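Phosphoribosylaminoimidazole-succinocarboxamide synthase (Saccharomyces cerevisiae, PDB 2CNQ) catalyses the ATP-dependent joining of aspartate to the purine precursor CAIR, giving SAICAR, ADP and phosphate in yeast de novo purine biosynthesis. Local coordinates at residues L114-E118 with A179-V183; Y205-I211 with A295-T300; L8-L12 with L89-L93; V44-I50 with G274-M280. All blocks are in the same frame, centred on the assembly; numbering follows the deposited sequence.

Interaction 1: L114-E118 with A179-V183; sequences LIPLE and AAELV. With ADP (adenosine-5'-diphosphate), chain B.
I115 and V183 bring their CA atoms to 7.0 Å, the nearest backbone approach here, while the chain of 114-118 kinks in front of the last turn of helix 176-183 in an inverse gamma turn centred on P116 and closed by the bond from L117 N to I115 O. The contact itself is purely apolar. V183 supplies its focus mainly through one methyl, CG1: with CG1 anti to the carbonyl carbon (chi1 -48°), that branch points into the kink, where P116 CD lies 3.7 Å from V183 CG1 and the proline ring slides past the valine in the opposite direction. I115 crosses V183 at about a right angle, its branch methyl CG2 meeting V183 CG1 at 3.8 Å. L117 comes at the valine tip to tip, CD1 against V183 CG1 at 3.9 Å, and spreads its other methyl over the helix: L117 CD2 rests 3.8 Å from A179 CB and brushes the end of L182 more loosely. A179 and V183, one turn apart, thus form a shallow apolar seat for L117. Behind them I115 and V183 also pack on helix 185-209, through V191 and S188. At the start of the segment L114 meets the nucleotide instead, its CD1 3.5 Å from ADP O2' and its CD2 over one face of the adenine, while E118 touches the bound aminoimidazole ribonucleotide. Strand 113-122 of the mixed sheet, interrupted at the P116 turn, is therefore braced by a helix and also lines the nucleotide and substrate pockets of the SAICAR synthetase active site.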
loop_
_atom_site.group_PDB
_atom_site.type_symbol
_atom_site.label_atom_id
_atom_site.label_comp_id
_atom_site.label_asym_id
_atom_site.label_seq_id
_atom_site.Cartn_x
_atom_site.Cartn_y
_atom_site.Cartn_z
ATOM N N LEU A 114 -5.176 -14.092 -5.400
ATOM C CA LEU A 114 -4.036 -13.271 -5.165
ATOM C C LEU A 114 -2.791 -14.035 -5.441
ATOM O O LEU A 114 -2.725 -15.211 -5.241
ATOM C CB LEU A 114 -3.995 -12.771 -3.728
ATOM C CG LEU A 114 -5.227 -12.009 -3.335
ATOM C CD1 LEU A 114 -5.104 -11.604 -1.895
ATOM C CD2 LEU A 114 -5.470 -10.892 -4.332
ATOM N N ILE A 115 -1.787 -13.355 -5.943
ATOM C CA ILE A 115 -0.468 -13.917 -6.041
ATOM C C ILE A 115 0.141 -13.722 -4.694
ATOM O O ILE A 115 0.120 -12.625 -4.152
ATOM C CB ILE A 115 0.325 -13.189 -7.106
ATOM C CG1 ILE A 115 -0.363 -13.368 -8.453
ATOM C CG2 ILE A 115 1.737 -13.697 -7.143
ATOM C CD1 ILE A 115 0.324 -12.650 -9.571
ATOM N N PRO A 116 0.641 -14.771 -4.079
ATOM C CA PRO A 116 0.968 -14.735 -2.678
ATOM C C PRO A 116 2.321 -14.121 -2.391
ATOM O O PRO A 116 3.214 -14.739 -1.829
ATOM C CB PRO A 116 0.942 -16.196 -2.293
ATOM C CG PRO A 116 1.425 -16.854 -3.524
ATOM C CD PRO A 116 0.704 -16.146 -4.590
ATOM N N LEU A 117 2.477 -12.892 -2.798
ATOM C CA LEU A 117 3.693 -12.146 -2.600
ATOM C C LEU A 117 3.345 -10.751 -2.257
ATOM O O LEU A 117 2.379 -10.213 -2.754
ATOM C CB LEU A 117 4.501 -12.069 -3.881
ATOM C CG LEU A 117 4.976 -13.376 -4.456
ATOM C CD1 LEU A 117 5.524 -13.154 -5.834
ATOM C CD2 LEU A 117 6.015 -13.995 -3.558
ATOM N N GLU A 118 4.160 -10.140 -1.445
ATOM C CA GLU A 118 4.203 -8.704 -1.374
ATOM C C GLU A 118 5.115 -8.291 -2.493
ATOM O O GLU A 118 6.287 -8.616 -2.515
ATOM C CB GLU A 118 4.762 -8.220 -0.077
ATOM C CG GLU A 118 4.105 -8.747 1.130
ATOM C CD GLU A 118 2.668 -8.359 1.295
ATOM O OE1 GLU A 118 2.133 -8.732 2.360
ATOM O OE2 GLU A 118 2.037 -7.722 0.458
ATOM N N ALA A 179 10.547 -16.422 -4.810
ATOM C CA ALA A 179 9.228 -16.064 -5.232
ATOM C C ALA A 179 8.774 -16.945 -6.362
ATOM O O ALA A 179 7.638 -17.358 -6.400
ATOM C CB ALA A 179 9.183 -14.637 -5.638
ATOM N N ALA A 180 9.683 -17.263 -7.277
ATOM C CA ALA A 180 9.339 -18.125 -8.384
ATOM C C ALA A 180 9.067 -19.523 -7.901
ATOM O O ALA A 180 8.261 -20.211 -8.483
ATOM C CB ALA A 180 10.435 -18.121 -9.386
ATOM N N GLU A 181 9.695 -19.966 -6.837
ATOM C CA GLU A 181 9.314 -21.213 -6.239
ATOM C C GLU A 181 7.890 -21.192 -5.785
ATOM O O GLU A 181 7.180 -22.173 -5.913
ATOM C CB GLU A 181 10.207 -21.537 -5.072
ATOM C CG GLU A 181 11.605 -21.800 -5.449
ATOM C CD GLU A 181 11.747 -22.941 -6.393
ATOM O OE1 GLU A 181 11.159 -24.008 -6.111
ATOM O OE2 GLU A 181 12.440 -22.807 -7.420
ATOM N N LEU A 182 7.457 -20.083 -5.229
ATOM C CA LEU A 182 6.126 -19.982 -4.738
ATOM C C LEU A 182 5.102 -19.830 -5.802
ATOM O O LEU A 182 4.034 -20.405 -5.706
ATOM C CB LEU A 182 6.021 -18.810 -3.793
ATOM C CG LEU A 182 6.856 -18.901 -2.558
ATOM C CD1 LEU A 182 6.676 -17.647 -1.747
ATOM C CD2 LEU A 182 6.525 -20.106 -1.739
ATOM N N VAL A 183 5.386 -19.046 -6.818
ATOM C CA VAL A 183 4.354 -18.653 -7.744
ATOM C C VAL A 183 4.555 -19.104 -9.155
ATOM O O VAL A 183 3.690 -18.874 -9.965
ATOM C CB VAL A 183 4.072 -17.164 -7.706
ATOM C CG1 VAL A 183 3.920 -16.721 -6.271
ATOM C CG2 VAL A 183 5.137 -16.380 -8.412
HETATM P PB ADP B . -3.230 -6.620 5.666
HETATM O O1B ADP B . -2.354 -5.690 4.965
HETATM O O2B ADP B . -2.924 -8.024 5.357
HETATM O O3B ADP B . -3.353 -6.495 7.105
HETATM P PA ADP B . -5.425 -5.063 4.714
HETATM O O1A ADP B . -4.597 -4.258 3.814
HETATM O O2A ADP B . -5.955 -4.459 5.925
HETATM O O3A ADP B . -4.691 -6.404 5.081
HETATM O "O5'" ADP B . -6.661 -5.653 3.946
HETATM C "C5'" ADP B . -6.675 -6.024 2.586
HETATM C "C4'" ADP B . -6.710 -7.519 2.482
HETATM O "O4'" ADP B . -7.437 -7.815 1.291
HETATM C "C3'" ADP B . -5.364 -8.149 2.297
HETATM O "O3'" ADP B . -5.392 -9.484 2.737
HETATM C "C2'" ADP B . -5.220 -8.164 0.799
HETATM O "O2'" ADP B . -4.274 -9.074 0.335
HETATM C "C1'" ADP B . -6.600 -8.529 0.404
HETATM N N9 ADP B . -7.000 -8.172 -0.924
HETATM C C8 ADP B . -6.680 -7.057 -1.584
HETATM N N7 ADP B . -7.279 -6.963 -2.741
HETATM C C5 ADP B . -8.018 -8.080 -2.833
HETATM C C6 ADP B . -8.919 -8.593 -3.794
HETATM N N6 ADP B . -9.190 -7.928 -4.899
HETATM N N1 ADP B . -9.447 -9.797 -3.608
HETATM C C2 ADP B . -9.202 -10.443 -2.473
HETATM N N3 ADP B . -8.445 -10.031 -1.467
HETATM C C4 ADP B . -7.854 -8.854 -1.668
#

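Interaction 2: Y205-I211 with A295-T300; sequences YAKEKGI and AYETLT
Y205 and L299 make the single hydrogen bond between the two helix ends, whose axes pass 9.1 Å apart at 107°. Y205 OH donates to L299 O over 2.6 Å, tilted only 15° from the carbonyl plane. With CG anti to the backbone N (chi1 164°), the tyrosine ring leaves its helix and presents an edge to this carbonyl; K209 CG lies over one ring face, toward its rim. A phenylalanine here would probably leave L299 O, in the last turn of helix 282-300, without its hydroxyl partner and the ring without its tether to that helix. The hydroxyl of T298 is spent on E294 O of its own helix.

Apolar contacts lie deeper. L299 CD2 wedges between helix 185-209 and strand 211-223, 3.6 Å from A206 CB and 4.0 Å from I211 CG2. I211, in one of two deposited conformers, extends CD1 to 3.7 Å from T298 CB and also touches A295. F243 of strand 228-245 backs I211, A295 and L299.

Backbone bonds shape the turn beneath: I211 N returns to A206 O and G210 N to K207 O. The methyl T298 CG2 sits against this turn, 3.2 Å from K209 O. G210 has positive phi, where a CB would be jammed against K209 O. This is a Schellman motif ending helix 185-209, which turns the chain directly into strand 211-223 while helix 282-300 packs across the junction at a steep angle.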
loop_
_atom_site.group_PDB
_atom_site.type_symbol
_atom_site.label_atom_id
_atom_site.label_comp_id
_atom_site.label_asym_id
_atom_site.label_seq_id
_atom_site.Cartn_x
_atom_site.Cartn_y
_atom_site.Cartn_z
ATOM N N TYR A 205 6.517 9.910 -12.688
ATOM C CA TYR A 205 5.453 10.844 -12.510
ATOM C C TYR A 205 5.600 11.561 -11.201
ATOM O O TYR A 205 5.479 12.771 -11.109
ATOM C CB TYR A 205 4.130 10.101 -12.577
ATOM C CG TYR A 205 3.004 10.899 -12.043
ATOM C CD1 TYR A 205 2.365 11.852 -12.785
ATOM C CD2 TYR A 205 2.612 10.716 -10.736
ATOM C CE1 TYR A 205 1.351 12.598 -12.224
ATOM C CE2 TYR A 205 1.637 11.449 -10.169
ATOM C CZ TYR A 205 0.999 12.390 -10.922
ATOM O OH TYR A 205 0.026 13.171 -10.400
ATOM N N ALA A 206 5.813 10.806 -10.150
ATOM C CA ALA A 206 5.911 11.389 -8.846
ATOM C C ALA A 206 7.098 12.305 -8.742
ATOM O O ALA A 206 7.025 13.322 -8.084
ATOM C CB ALA A 206 5.983 10.330 -7.805
ATOM N N LYS A 207 8.199 11.924 -9.358
ATOM C CA LYS A 207 9.391 12.718 -9.246
ATOM C C LYS A 207 9.147 14.093 -9.791
ATOM O O LYS A 207 9.605 15.073 -9.217
ATOM C CB LYS A 207 10.550 12.073 -9.963
ATOM C CG LYS A 207 11.885 12.769 -9.729
ATOM C CD LYS A 207 12.283 12.886 -8.295
ATOM C CE LYS A 207 13.714 13.361 -8.133
ATOM N NZ LYS A 207 13.830 14.750 -8.626
ATOM N N GLU A 208 8.420 14.189 -10.878
ATOM C CA GLU A 208 8.153 15.477 -11.458
ATOM C C GLU A 208 7.276 16.285 -10.536
ATOM O O GLU A 208 7.372 17.494 -10.513
ATOM C CB GLU A 208 7.538 15.301 -12.819
ATOM C CG GLU A 208 7.362 16.579 -13.577
ATOM C CD GLU A 208 6.140 17.358 -13.182
ATOM O OE1 GLU A 208 5.161 16.785 -12.682
ATOM O OE2 GLU A 208 6.141 18.579 -13.415
ATOM N N LYS A 209 6.430 15.630 -9.763
ATOM C CA LYS A 209 5.639 16.295 -8.759
ATOM C C LYS A 209 6.431 16.646 -7.535
ATOM O O LYS A 209 5.914 17.361 -6.694
ATOM C CB LYS A 209 4.476 15.436 -8.307
ATOM C CG LYS A 209 3.481 15.081 -9.361
ATOM C CD LYS A 209 2.854 16.321 -9.926
ATOM C CE LYS A 209 1.577 15.987 -10.673
ATOM N NZ LYS A 209 1.021 17.219 -11.257
ATOM N N GLY A 210 7.636 16.136 -7.409
ATOM C CA GLY A 210 8.465 16.430 -6.277
ATOM C C GLY A 210 8.584 15.346 -5.265
ATOM O O GLY A 210 9.165 15.603 -4.232
ATOM N N ILE A 211 8.105 14.158 -5.549
ATOM C CA ILE A 211 8.194 13.071 -4.604
ATOM C C ILE A 211 9.001 11.975 -5.216
ATOM O O ILE A 211 8.786 11.576 -6.334
ATOM C CB ILE A 211 6.833 12.609 -4.045
ATOM C CG1 ILE A 211 6.396 13.581 -2.931
ATOM C CG2 ILE A 211 6.936 11.212 -3.478
ATOM C CD1 ILE A 211 5.047 13.282 -2.340
ATOM N N ALA A 295 1.659 13.731 1.076
ATOM C CA ALA A 295 1.946 12.820 0.004
ATOM C C ALA A 295 0.787 12.790 -0.959
ATOM O O ALA A 295 0.971 12.837 -2.154
ATOM C CB ALA A 295 2.222 11.456 0.522
ATOM N N TYR A 296 -0.409 12.652 -0.431
ATOM C CA TYR A 296 -1.580 12.595 -1.258
ATOM C C TYR A 296 -1.677 13.797 -2.132
ATOM O O TYR A 296 -1.914 13.692 -3.311
ATOM C CB TYR A 296 -2.814 12.475 -0.376
ATOM C CG TYR A 296 -4.070 12.606 -1.140
ATOM C CD1 TYR A 296 -4.662 13.838 -1.335
ATOM C CD2 TYR A 296 -4.660 11.514 -1.722
ATOM C CE1 TYR A 296 -5.800 13.959 -2.082
ATOM C CE2 TYR A 296 -5.784 11.633 -2.469
ATOM C CZ TYR A 296 -6.342 12.856 -2.646
ATOM O OH TYR A 296 -7.471 12.947 -3.410
ATOM N N GLU A 297 -1.560 14.954 -1.561
ATOM C CA GLU A 297 -1.740 16.173 -2.340
ATOM C C GLU A 297 -0.677 16.298 -3.381
ATOM O O GLU A 297 -0.964 16.675 -4.498
ATOM C CB GLU A 297 -1.741 17.366 -1.412
ATOM C CG GLU A 297 -2.968 17.392 -0.561
ATOM C CD GLU A 297 -3.163 18.659 0.206
ATOM O OE1 GLU A 297 -4.314 19.013 0.453
ATOM O OE2 GLU A 297 -2.166 19.291 0.578
ATOM N N THR A 298 0.558 15.999 -3.044
ATOM C CA THR A 298 1.612 16.176 -3.994
ATOM C C THR A 298 1.498 15.180 -5.108
ATOM O O THR A 298 1.655 15.503 -6.266
ATOM C CB THR A 298 2.928 16.094 -3.341
ATOM O OG1 THR A 298 2.960 17.096 -2.341
ATOM C CG2 THR A 298 4.054 16.386 -4.271
ATOM N N LEU A 299 1.224 13.942 -4.761
ATOM C CA LEU A 299 1.149 12.919 -5.765
ATOM C C LEU A 299 -0.003 13.124 -6.685
ATOM O O LEU A 299 0.125 12.874 -7.855
ATOM C CB LEU A 299 1.038 11.565 -5.100
ATOM C CG LEU A 299 2.313 11.152 -4.407
ATOM C CD1 LEU A 299 2.042 9.973 -3.526
ATOM C CD2 LEU A 299 3.419 10.887 -5.405
ATOM N N THR A 300 -1.153 13.489 -6.157
ATOM C CA THR A 300 -2.339 13.601 -6.975
ATOM C C THR A 300 -2.461 14.938 -7.602
ATOM O O THR A 300 -3.179 15.076 -8.560
ATOM C CB THR A 300 -3.600 13.341 -6.199
ATOM O OG1 THR A 300 -3.798 14.352 -5.217
ATOM C CG2 THR A 300 -3.620 11.991 -5.561
#

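Interaction 3: L8-L12 with L89-L93; sequences LDGIL and LPAKL
L8 sets its CD2 4.1 Å from L93 CD2, the two leucines crossing at about a right angle, and opens a type I' beta turn that runs to I11 ahead of strand 14-17. D9 and G10 occupy the two central positions with positive phi, and I11 N closes the turn on L8 O at 2.9 Å. D9 OD2 is hydrogen-bonded to the hydroxyl of Y98 in helix 96-102, a helix whose Y98 also packs on L8, I11 and L93. I11 comes next and meets K92, L93 and P90. Its CG1 arm is anti to the carbonyl carbon (chi1 -70°) and carries CD1 across the aliphatic chain of K92, I11 CD1 lying 3.5 Å from K92 CD in the conformer given, one of two deposited. The I11 and L93 side chains slide past each other in opposite directions, I11 CG2 3.8 Å from L93 CD2. K92 bends at its end so that NZ forms a salt bridge with E95 and only its methylenes serve the contact. L32 of strand 30-35 supports L8, L12 and L89 from the adjoining sheet. L12 finishes the walk by dividing its methyls between P90 and L93: CD2 lies obliquely on the P90 ring, 3.9 Å from P90 CG, and L12 CD1 stands 3.7 Å from L93 CD1.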
loop_
_atom_site.group_PDB
_atom_site.type_symbol
_atom_site.label_atom_id
_atom_site.label_comp_id
_atom_site.label_asym_id
_atom_site.label_seq_id
_atom_site.Cartn_x
_atom_site.Cartn_y
_atom_site.Cartn_z
ATOM N N LEU A 8 -21.386 -3.343 10.497
ATOM C CA LEU A 8 -22.403 -3.429 9.490
ATOM C C LEU A 8 -23.540 -4.329 9.873
ATOM O O LEU A 8 -24.391 -4.618 9.074
ATOM C CB LEU A 8 -21.843 -3.839 8.142
ATOM C CG LEU A 8 -20.774 -2.910 7.582
ATOM C CD1 LEU A 8 -20.496 -3.285 6.151
ATOM C CD2 LEU A 8 -21.114 -1.463 7.686
ATOM N N ASP A 9 -23.572 -4.755 11.126
ATOM C CA ASP A 9 -24.737 -5.430 11.657
ATOM C C ASP A 9 -25.152 -6.620 10.840
ATOM O O ASP A 9 -26.324 -6.945 10.720
ATOM C CB ASP A 9 -25.897 -4.468 11.826
ATOM C CG ASP A 9 -25.621 -3.475 12.916
ATOM O OD1 ASP A 9 -25.025 -3.869 13.931
ATOM O OD2 ASP A 9 -25.965 -2.308 12.777
ATOM N N GLY A 10 -24.172 -7.301 10.304
ATOM C CA GLY A 10 -24.421 -8.507 9.590
ATOM C C GLY A 10 -25.044 -8.314 8.258
ATOM O O GLY A 10 -25.452 -9.274 7.651
ATOM N N ILE A 11 -25.104 -7.095 7.751
ATOM C CA ILE A 11 -25.762 -6.857 6.502
ATOM C C ILE A 11 -25.054 -7.561 5.374
ATOM O O ILE A 11 -25.679 -8.037 4.459
ATOM C CB ILE A 11 -25.901 -5.390 6.279
ATOM C CG1 ILE A 11 -26.919 -4.845 7.276
ATOM C CG2 ILE A 11 -26.323 -5.077 4.869
ATOM C CD1 ILE A 11 -26.832 -3.366 7.429
ATOM N N LEU A 12 -23.734 -7.621 5.456
ATOM C CA LEU A 12 -22.901 -8.395 4.554
ATOM C C LEU A 12 -22.051 -9.257 5.417
ATOM O O LEU A 12 -21.628 -8.839 6.462
ATOM C CB LEU A 12 -21.986 -7.524 3.752
ATOM C CG LEU A 12 -22.639 -6.506 2.861
ATOM C CD1 LEU A 12 -21.572 -5.655 2.254
ATOM C CD2 LEU A 12 -23.491 -7.167 1.814
ATOM N N LEU A 89 -24.666 -1.664 -3.290
ATOM C CA LEU A 89 -24.750 -2.297 -2.024
ATOM C C LEU A 89 -26.176 -2.372 -1.616
ATOM O O LEU A 89 -27.006 -1.608 -2.051
ATOM C CB LEU A 89 -23.976 -1.508 -0.983
ATOM C CG LEU A 89 -22.486 -1.442 -1.242
ATOM C CD1 LEU A 89 -21.865 -0.504 -0.243
ATOM C CD2 LEU A 89 -21.856 -2.805 -1.137
ATOM N N PRO A 90 -26.488 -3.290 -0.720
ATOM C CA PRO A 90 -27.817 -3.296 -0.134
ATOM C C PRO A 90 -28.201 -1.925 0.323
ATOM O O PRO A 90 -27.392 -1.180 0.842
ATOM C CB PRO A 90 -27.677 -4.248 1.026
ATOM C CG PRO A 90 -26.601 -5.187 0.574
ATOM C CD PRO A 90 -25.633 -4.326 -0.142
ATOM N N ALA A 91 -29.452 -1.606 0.129
ATOM C CA ALA A 91 -29.970 -0.313 0.462
ATOM C C ALA A 91 -29.681 0.053 1.881
ATOM O O ALA A 91 -29.449 1.203 2.175
ATOM C CB ALA A 91 -31.453 -0.268 0.212
ATOM N N LYS A 92 -29.721 -0.902 2.774
ATOM C CA LYS A 92 -29.512 -0.580 4.156
ATOM C C LYS A 92 -28.184 0.094 4.373
ATOM O O LYS A 92 -28.056 0.889 5.272
ATOM C CB LYS A 92 -29.677 -1.829 4.985
ATOM C CG LYS A 92 -29.793 -1.545 6.412
ATOM C CD LYS A 92 -30.287 -2.719 7.215
ATOM C CE LYS A 92 -30.417 -2.329 8.647
ATOM N NZ LYS A 92 -31.365 -1.206 8.836
ATOM N N LEU A 93 -27.171 -0.239 3.560
ATOM C CA LEU A 93 -25.867 0.355 3.778
ATOM C C LEU A 93 -25.785 1.798 3.391
ATOM O O LEU A 93 -24.809 2.442 3.676
ATOM C CB LEU A 93 -24.802 -0.439 3.087
ATOM C CG LEU A 93 -24.631 -1.833 3.656
ATOM C CD1 LEU A 93 -23.541 -2.531 2.892
ATOM C CD2 LEU A 93 -24.309 -1.813 5.108
#

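Interaction 4: V44-I50 with G274-M280; sequences VIMENSI and GVNGVKM
N48 holds its CG between its own backbone N and carbonyl carbon (chi1 54°), which lays the amide alongside the backbone of M280; the M280 chain bends at its end (chi3 -72°) and folds CE back to 3.2 Å from N48 O. The amide grips one residue twice. M280 N donates to N48 OD1 at 2.8 Å, and N48 ND2 donates to M280 O at 2.9 Å, lying in the plane of that carbonyl on a lone pair. With an alanine here the amide is gone, and M280 N and O would probably be left without these mates and the loop less firmly fixed. A third direct bond, E47 N to V278 O at 2.7 Å, comes in well above the carbonyl plane. Two waters bridge the backbones around I45: one donates to both I45 O and V275 O and accepts from V278 N, the other links I45 O with G277 N and N276 ND2. V44, in one of two deposited conformers, presses its methyls on the carbonyls of G274 and V275. M46 lies beside V278, its SD 4.0 Å from V278 CB, and crosses M280, whose CE also meets I50 CD1 at 3.7 Å. The loop 274-280 thus connects helix 261-269, whose L263 and L267 pack under M46, M280 and V278, to helix 282-300, whose V285 adjoins N48, I50 and M280, and clasps the chain leaving strand 44-45.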
loop_
_atom_site.group_PDB
_atom_site.type_symbol
_atom_site.label_atom_id
_atom_site.label_comp_id
_atom_site.label_asym_id
_atom_site.label_seq_id
_atom_site.Cartn_x
_atom_site.Cartn_y
_atom_site.Cartn_z
ATOM N N VAL A 44 1.625 -4.481 13.993
ATOM C CA VAL A 44 0.747 -4.290 15.106
ATOM C C VAL A 44 -0.052 -3.045 14.883
ATOM O O VAL A 44 0.464 -2.018 14.492
ATOM C CB VAL A 44 1.639 -4.087 16.325
ATOM C CG1 VAL A 44 0.810 -3.842 17.508
ATOM C CG2 VAL A 44 2.560 -5.297 16.503
ATOM N N ILE A 45 -1.330 -3.126 15.155
ATOM C CA ILE A 45 -2.228 -2.036 14.973
ATOM C C ILE A 45 -2.104 -1.124 16.150
ATOM O O ILE A 45 -2.066 -1.545 17.279
ATOM C CB ILE A 45 -3.644 -2.557 14.842
ATOM C CG1 ILE A 45 -3.750 -3.493 13.647
ATOM C CG2 ILE A 45 -4.610 -1.434 14.675
ATOM C CD1 ILE A 45 -5.020 -4.256 13.603
ATOM N N MET A 46 -2.066 0.162 15.899
ATOM C CA MET A 46 -2.065 1.119 16.969
ATOM C C MET A 46 -3.402 1.106 17.642
ATOM O O MET A 46 -4.408 0.741 17.079
ATOM C CB MET A 46 -1.819 2.510 16.440
ATOM C CG MET A 46 -0.485 2.696 15.748
ATOM S SD MET A 46 0.938 2.410 16.755
ATOM C CE MET A 46 1.395 0.790 16.230
ATOM N N GLU A 47 -3.433 1.579 18.865
ATOM C CA GLU A 47 -4.687 1.656 19.581
ATOM C C GLU A 47 -5.622 2.622 18.941
ATOM O O GLU A 47 -6.799 2.368 18.851
ATOM C CB GLU A 47 -4.456 2.112 20.999
ATOM C CG GLU A 47 -5.657 2.193 21.815
ATOM C CD GLU A 47 -6.330 0.857 21.897
ATOM O OE1 GLU A 47 -5.639 -0.178 21.852
ATOM O OE2 GLU A 47 -7.564 0.842 22.027
ATOM N N ASN A 48 -5.099 3.756 18.539
ATOM C CA ASN A 48 -5.883 4.792 17.991
ATOM C C ASN A 48 -5.675 4.906 16.509
ATOM O O ASN A 48 -4.783 4.345 15.921
ATOM C CB ASN A 48 -5.647 6.099 18.719
ATOM C CG ASN A 48 -4.215 6.517 18.811
ATOM O OD1 ASN A 48 -3.291 5.728 18.749
ATOM N ND2 ASN A 48 -4.031 7.809 19.031
ATOM N N SER A 49 -6.582 5.611 15.902
ATOM C CA SER A 49 -6.676 5.705 14.484
ATOM C C SER A 49 -6.149 7.041 13.991
ATOM O O SER A 49 -5.863 7.956 14.750
ATOM C CB SER A 49 -8.155 5.498 14.137
ATOM O OG SER A 49 -8.517 4.080 14.148
ATOM N N ILE A 50 -6.005 7.111 12.689
ATOM C CA ILE A 50 -5.665 8.345 12.010
ATOM C C ILE A 50 -6.921 8.749 11.277
ATOM O O ILE A 50 -7.280 8.116 10.309
ATOM C CB ILE A 50 -4.527 8.139 11.034
ATOM C CG1 ILE A 50 -3.259 7.559 11.653
ATOM C CG2 ILE A 50 -4.226 9.436 10.331
ATOM C CD1 ILE A 50 -2.593 8.359 12.695
ATOM N N GLY A 274 6.309 -2.960 17.957
ATOM C CA GLY A 274 5.830 -4.253 18.308
ATOM C C GLY A 274 4.843 -4.299 19.423
ATOM O O GLY A 274 4.249 -5.327 19.643
ATOM N N VAL A 275 4.659 -3.207 20.126
ATOM C CA VAL A 275 3.792 -3.184 21.278
ATOM C C VAL A 275 2.365 -2.994 20.824
ATOM O O VAL A 275 2.091 -2.157 20.001
ATOM C CB VAL A 275 4.197 -2.070 22.214
ATOM C CG1 VAL A 275 3.290 -2.048 23.422
ATOM C CG2 VAL A 275 5.631 -2.233 22.670
ATOM N N ASN A 276 1.460 -3.791 21.353
ATOM C CA ASN A 276 0.054 -3.651 21.082
ATOM C C ASN A 276 -0.548 -2.572 21.907
ATOM O O ASN A 276 -0.075 -2.237 22.966
ATOM C CB ASN A 276 -0.648 -4.961 21.358
ATOM C CG ASN A 276 -0.280 -6.017 20.357
ATOM O OD1 ASN A 276 0.719 -6.696 20.475
ATOM N ND2 ASN A 276 -1.034 -6.089 19.304
ATOM N N GLY A 277 -1.642 -2.048 21.421
ATOM C CA GLY A 277 -2.377 -1.068 22.148
ATOM C C GLY A 277 -1.640 0.235 22.315
ATOM O O GLY A 277 -1.918 0.940 23.262
ATOM N N VAL A 278 -0.740 0.597 21.413
ATOM C CA VAL A 278 -0.017 1.828 21.565
ATOM C C VAL A 278 -0.908 2.971 21.180
ATOM O O VAL A 278 -1.472 3.007 20.104
ATOM C CB VAL A 278 1.239 1.843 20.734
ATOM C CG1 VAL A 278 1.850 3.207 20.669
ATOM C CG2 VAL A 278 2.215 0.858 21.314
ATOM N N LYS A 279 -0.979 3.927 22.060
ATOM C CA LYS A 279 -1.698 5.131 21.800
ATOM C C LYS A 279 -0.731 6.124 21.250
ATOM O O LYS A 279 0.168 6.588 21.944
ATOM C CB LYS A 279 -2.329 5.653 23.071
ATOM C CG LYS A 279 -3.218 6.871 22.796
ATOM C CD LYS A 279 -4.667 6.747 23.312
ATOM C CE LYS A 279 -5.611 7.752 22.639
ATOM N NZ LYS A 279 -5.217 9.126 22.940
ATOM N N MET A 280 -0.866 6.424 19.983
ATOM C CA MET A 280 -0.061 7.462 19.419
ATOM C C MET A 280 -0.475 8.743 20.065
ATOM O O MET A 280 -1.648 9.058 20.075
ATOM C CB MET A 280 -0.338 7.586 17.949
ATOM C CG MET A 280 0.077 6.398 17.147
ATOM S SD MET A 280 -0.462 6.537 15.467
ATOM C CE MET A 280 -2.204 6.285 15.697
HETATM O O HOH W 1 -0.109 -0.746 19.056
HETATM O O HOH W 2 -2.738 -3.299 19.161
#

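The four contacts are spread around the monomer, with centres 28 to 36 Å apart and none touching another. Interactions 1 and 2 lie on opposite sides of the chain's centre, 30 Å apart, yet both adjoin the mixed sheet: segment 114-118 lies on strand 113-122, and I211 of interaction 2 begins the neighbouring strand 211-223. Helices 176-183 and 185-209, which serve them, are consecutive. Interaction 3 closes before either opens and sits beside the antiparallel N-terminal sheet. Interaction 4 spans 224 residues, enclosing interaction 1 along the chain and crossing interactions 2 and 3; its loop leads into helix 282-300 of interaction 2. Sequence-distant parts are thus joined at separate places in one chain, with interaction 1 reaching the active site.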